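Local coordinates for lipopolysaccharide biosynthesis protein wbpB (PDB 3O9Z) that binds NAD and 2-oxoglutarate and probably works as a sugar dehydrogenase in the biosynthesis of a diacetamido mannuronic acid for lipopolysaccharide, at residues T38-G41 with L42-S45; A292-R295 with T296-L299. One frame throughout, in Å; residues are numbered along the deposited sequence.

How the contacts relate
Contact 1 (38-45) and contact 2 (292-299) sit on opposite sides of the chain's centre, with centres about 39 Å and nearest atoms about 26 Å apart, so they do not touch. Contact 1 lies in the Rossmann-fold half, in the loop between strands 29-34 and 51-53, where it reaches a NAD whose hydrogen-bond partners include Asp35, Asn82 and Lys103 of the second subunit. Contact 2 is where helix 281-294 gives way to the following loop, and the side chains of Leu294 and Leu297 lie against strand 199-207 of the six-stranded sheet. Its Arg295 side chain remains about 11 Å from a bound NAD and about 13 Å from 2-oxoglutarate.

Contact 1 of 2, residues T38-G41 with L42-S45; sequences TNVG and LVDS. With NAD (nicotinamide-adenine-dinucleotide), chain H.
Val43 turns back onto Val40 at the start of a short 3-10 segment, in the loop that follows the second strand of the Rossmann fold. The backbone N of Val43 donates to Val40 O over 2.9 Å in a nearly straight bond, 172° at the hydrogen, with the donor tilted 25° from the carbonyl plane. One residue on, a weak bond runs from Asp44 N to Gly41 O.

The Val43 side chain can be followed outward from here. Its CB is 3.5 Å from Val40 O. With chi1 at 69°, CG1 is tucked in over its own backbone between N and C, and this brings it close beside the same oxygen, a tight CG1 to Val40 O approach of 3.2 Å. Val43 CG1 also faces Val40 CG2 at a looser 4.5 Å. Trp165 of the second subunit packs on both valines, and its NE1 hydrogen-bonds to Asp44 OD1; Asp44 OD2 accepts a hydrogen bond from the N-H of Gly163 of the same subunit.

On the ligand side, Asn39, the centre of an inverse gamma turn, brings its CB to 3.4 Å from O1A of the NAD held by the second subunit. A water links Asn39 O with Leu42 N. The last turn closes on Leu42 O, which accepts both Ser45 N and Ser45 OG, the hydroxyl lying in the carbonyl plane at 2.7 Å from that oxygen.

Contact 2 of 2, residues A292-R295 with T296-L299; sequences ALLR and TLPL
Leu297 folds back against Leu294 and the carbonyl of Leu293 just as the chain leaves helix 281-294. Leu297 CG is anti to the backbone N (chi1 -173°), which carries the isobutyl end toward Leu294; there the two side chains meet at a slant, CD2 of Leu294 approaching CD2 of Leu297 to 4.2 Å. Both leucines also rest on Val202 of strand 199-207. Nearer the backbone, Leu297 CB lies 3.4 Å from Leu293 O.

That oxygen takes two N-H groups. Leu297 N approaches it nearly end-on at 2.9 Å, although the bond is bent at the hydrogen, whereas Thr296 N comes in at 3.2 Å from above the carbonyl plane. Such a pair, an i to i+4 bond and an i to i+3 bond on one acceptor, is what is seen where a helix runs out.

Thr296 keeps OG1 tucked over its own backbone, flanked by N and C (chi1 51°), a rotation that directs the hydroxyl back toward the helix end. Two waters bridge from it: one lies 2.7 Å from both Thr296 OG1 and Ala292 O, the other joins OG1 to Leu293 O.

The Arg295 chain, extended from CG to NE, runs back alongside the helix and lays one guanidinium face over Ala292 CA, 3.7 Å from the plane. Its NE hydrogen-bonds to Gly178 O, NH1 to Leu107 O and NH2 to Thr182 OG1, and Trp108 adds a cation-pi contact.

Contact 1 of 2, residues T38-G41 with L42-S45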
loop_
_atom_site.group_PDB
_atom_site.type_symbol
_atom_site.label_atom_id
_atom_site.label_comp_id
_atom_site.label_asym_id
_atom_site.label_seq_id
_atom_site.Cartn_x
_atom_site.Cartn_y
_atom_site.Cartn_z
ATOM N N THR A 38 -7.565 5.302 2.318
ATOM C CA THR A 38 -8.394 6.495 2.297
ATOM C C THR A 38 -9.827 6.229 1.855
ATOM O O THR A 38 -10.586 7.190 1.605
ATOM C CB THR A 38 -7.833 7.587 1.392
ATOM O OG1 THR A 38 -7.883 7.081 0.052
ATOM C CG2 THR A 38 -6.385 7.910 1.684
ATOM N N ASN A 39 -10.186 4.943 1.809
ATOM C CA ASN A 39 -11.576 4.607 1.538
ATOM C C ASN A 39 -12.532 4.771 2.706
ATOM O O ASN A 39 -13.033 3.803 3.273
ATOM C CB ASN A 39 -11.653 3.223 0.819
ATOM C CG ASN A 39 -11.116 2.061 1.646
ATOM O OD1 ASN A 39 -11.667 0.960 1.587
ATOM N ND2 ASN A 39 -10.016 2.244 2.319
ATOM N N VAL A 40 -12.658 6.022 3.154
ATOM C CA VAL A 40 -13.258 6.373 4.436
ATOM C C VAL A 40 -14.420 7.329 4.282
ATOM O O VAL A 40 -14.926 7.897 5.258
ATOM C CB VAL A 40 -12.208 7.016 5.369
ATOM C CG1 VAL A 40 -11.001 6.119 5.589
ATOM C CG2 VAL A 40 -11.756 8.406 4.830
ATOM N N GLY A 41 -14.917 7.506 3.062
ATOM C CA GLY A 41 -15.989 8.502 2.839
ATOM C C GLY A 41 -17.248 8.419 3.692
ATOM O O GLY A 41 -17.990 9.393 3.875
ATOM N N LEU A 42 -17.506 7.244 4.260
ATOM C CA LEU A 42 -18.591 7.092 5.204
ATOM C C LEU A 42 -18.518 8.073 6.367
ATOM O O LEU A 42 -19.538 8.395 6.959
ATOM C CB LEU A 42 -18.629 5.676 5.791
ATOM C CG LEU A 42 -19.945 4.917 5.697
ATOM C CD1 LEU A 42 -19.886 3.735 6.679
ATOM C CD2 LEU A 42 -21.151 5.798 5.967
ATOM N N VAL A 43 -17.320 8.524 6.707
ATOM C CA VAL A 43 -17.116 9.321 7.920
ATOM C C VAL A 43 -17.879 10.656 7.857
ATOM O O VAL A 43 -18.316 11.189 8.886
ATOM C CB VAL A 43 -15.613 9.553 8.211
ATOM C CG1 VAL A 43 -14.932 10.486 7.178
ATOM C CG2 VAL A 43 -15.412 10.202 9.590
ATOM N N ASP A 44 -18.101 11.189 6.655
ATOM C CA ASP A 44 -18.824 12.455 6.567
ATOM C C ASP A 44 -20.279 12.350 7.006
ATOM O O ASP A 44 -20.860 13.359 7.389
ATOM C CB ASP A 44 -18.792 13.020 5.143
ATOM C CG ASP A 44 -17.454 13.592 4.765
ATOM O OD1 ASP A 44 -16.601 13.748 5.654
ATOM O OD2 ASP A 44 -17.209 13.941 3.581
ATOM N N SER A 45 -20.860 11.158 6.982
ATOM C CA SER A 45 -22.237 11.015 7.444
ATOM C C SER A 45 -22.314 11.008 8.971
ATOM O O SER A 45 -23.416 11.055 9.511
ATOM C CB SER A 45 -22.875 9.749 6.866
ATOM O OG SER A 45 -22.217 8.607 7.382
HETATM P PA NAD H . -12.897 4.868 -2.548
HETATM O O1A NAD H . -13.740 4.784 -1.334
HETATM O O2A NAD H . -11.541 5.545 -2.536
HETATM O O5B NAD H . -12.799 3.344 -2.951
HETATM C C5B NAD H . -11.972 3.078 -4.044
HETATM C C4B NAD H . -11.627 1.569 -4.019
HETATM O O4B NAD H . -10.873 1.206 -5.205
HETATM C C3B NAD H . -10.656 1.309 -2.844
HETATM O O3B NAD H . -11.159 0.310 -1.950
HETATM C C2B NAD H . -9.308 0.951 -3.518
HETATM O O2B NAD H . -8.471 0.054 -2.762
HETATM C C1B NAD H . -9.877 0.271 -4.794
HETATM N N9A NAD H . -8.878 0.122 -5.847
HETATM C C8A NAD H . -7.703 0.770 -6.075
HETATM N N7A NAD H . -7.137 0.229 -7.134
HETATM C C5A NAD H . -7.934 -0.820 -7.562
HETATM C C6A NAD H . -7.834 -1.775 -8.615
HETATM N N6A NAD H . -6.741 -1.830 -9.454
HETATM N N1A NAD H . -8.838 -2.634 -8.673
HETATM C C2A NAD H . -9.881 -2.702 -7.863
HETATM N N3A NAD H . -10.027 -1.840 -6.870
HETATM C C4A NAD H . -9.079 -0.898 -6.765
HETATM O O3 NAD H . -13.706 5.592 -3.751
HETATM P PN NAD H . -15.278 5.569 -4.034
HETATM O O1N NAD H . -15.881 6.856 -3.506
HETATM O O2N NAD H . -15.913 4.288 -3.660
HETATM O O5D NAD H . -15.250 5.840 -5.611
HETATM C C5D NAD H . -15.274 4.652 -6.368
HETATM C C4D NAD H . -15.692 5.009 -7.808
HETATM O O4D NAD H . -17.108 5.253 -7.675
HETATM C C3D NAD H . -15.050 6.233 -8.479
HETATM O O3D NAD H . -15.023 6.008 -9.915
HETATM C C2D NAD H . -16.065 7.331 -8.137
HETATM O O2D NAD H . -16.090 8.407 -9.086
HETATM C C1D NAD H . -17.413 6.583 -8.127
HETATM N N1N NAD H . -18.422 7.190 -7.254
HETATM C C2N NAD H . -19.604 7.379 -7.743
HETATM C C3N NAD H . -20.666 7.912 -7.042
HETATM C C7N NAD H . -21.962 8.091 -7.714
HETATM O O7N NAD H . -22.332 7.475 -8.739
HETATM N N7N NAD H . -22.752 9.008 -7.191
HETATM C C4N NAD H . -20.419 8.294 -5.712
HETATM C C5N NAD H . -19.151 8.013 -5.211
HETATM C C6N NAD H . -18.125 7.460 -5.972
HETATM O O HOH W 1 -16.077 4.622 3.856
#

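Contact 2 of 2, residues A292-R295 with T296-L299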
loop_
_atom_site.group_PDB
_atom_site.type_symbol
_atom_site.label_atom_id
_atom_site.label_comp_id
_atom_site.label_asym_id
_atom_site.label_seq_id
_atom_site.Cartn_x
_atom_site.Cartn_y
_atom_site.Cartn_z
ATOM N N ALA A 292 -2.240 -16.684 23.627
ATOM C CA ALA A 292 -0.818 -16.679 23.257
ATOM C C ALA A 292 -0.141 -18.051 23.405
ATOM O O ALA A 292 0.618 -18.474 22.517
ATOM C CB ALA A 292 -0.076 -15.622 24.099
ATOM N N LEU A 293 -0.497 -18.770 24.475
ATOM C CA LEU A 293 -0.016 -20.142 24.678
ATOM C C LEU A 293 -0.332 -21.025 23.489
ATOM O O LEU A 293 0.488 -21.821 23.012
ATOM C CB LEU A 293 -0.655 -20.756 25.921
ATOM C CG LEU A 293 -0.228 -20.352 27.323
ATOM C CD1 LEU A 293 -1.117 -20.983 28.390
ATOM C CD2 LEU A 293 1.240 -20.788 27.483
ATOM N N LEU A 294 -1.570 -20.871 23.012
ATOM C CA LEU A 294 -2.068 -21.673 21.909
ATOM C C LEU A 294 -1.326 -21.482 20.583
ATOM O O LEU A 294 -1.457 -22.309 19.672
ATOM C CB LEU A 294 -3.567 -21.399 21.743
ATOM C CG LEU A 294 -4.482 -22.097 22.751
ATOM C CD1 LEU A 294 -5.930 -21.577 22.643
ATOM C CD2 LEU A 294 -4.421 -23.629 22.503
ATOM N N ARG A 295 -0.567 -20.393 20.420
ATOM C CA ARG A 295 0.215 -20.268 19.182
ATOM C C ARG A 295 1.310 -21.297 18.999
ATOM O O ARG A 295 1.691 -21.632 17.880
ATOM C CB ARG A 295 0.827 -18.863 19.024
ATOM C CG ARG A 295 -0.220 -17.785 19.035
ATOM C CD ARG A 295 0.343 -16.350 18.969
ATOM N NE ARG A 295 -0.775 -15.497 19.258
ATOM C CZ ARG A 295 -0.781 -14.499 20.136
ATOM N NH1 ARG A 295 0.373 -14.128 20.747
ATOM N NH2 ARG A 295 -1.888 -13.840 20.396
ATOM N N THR A 296 1.862 -21.770 20.110
ATOM C CA THR A 296 2.995 -22.675 20.020
ATOM C C THR A 296 2.739 -23.969 20.773
ATOM O O THR A 296 3.569 -24.877 20.724
ATOM C CB THR A 296 4.268 -22.030 20.592
ATOM O OG1 THR A 296 3.999 -21.519 21.897
ATOM C CG2 THR A 296 4.737 -20.896 19.674
ATOM N N LEU A 297 1.617 -24.074 21.484
ATOM C CA LEU A 297 1.367 -25.331 22.199
ATOM C C LEU A 297 1.332 -26.515 21.211
ATOM O O LEU A 297 0.578 -26.514 20.243
ATOM C CB LEU A 297 0.033 -25.229 22.949
ATOM C CG LEU A 297 -0.260 -26.420 23.859
ATOM C CD1 LEU A 297 0.739 -26.424 25.041
ATOM C CD2 LEU A 297 -1.688 -26.204 24.334
ATOM N N PRO A 298 2.120 -27.580 21.478
ATOM C CA PRO A 298 2.002 -28.745 20.622
ATOM C C PRO A 298 0.629 -29.393 20.689
ATOM O O PRO A 298 0.012 -29.424 21.765
ATOM C CB PRO A 298 3.076 -29.702 21.161
ATOM C CG PRO A 298 4.054 -28.796 21.876
ATOM C CD PRO A 298 3.196 -27.712 22.478
ATOM N N LEU A 299 0.196 -29.898 19.545
ATOM C CA LEU A 299 -0.988 -30.737 19.445
ATOM C C LEU A 299 -0.885 -31.958 20.341
ATOM O O LEU A 299 0.172 -32.591 20.496
ATOM C CB LEU A 299 -1.236 -31.182 18.004
ATOM C CG LEU A 299 -1.800 -30.126 17.059
ATOM C CD1 LEU A 299 -1.662 -30.584 15.598
ATOM C CD2 LEU A 299 -3.274 -29.840 17.352
HETATM O O HOH W 2 3.297 -18.906 22.294
HETATM O O HOH W 3 2.655 -22.678 24.663
#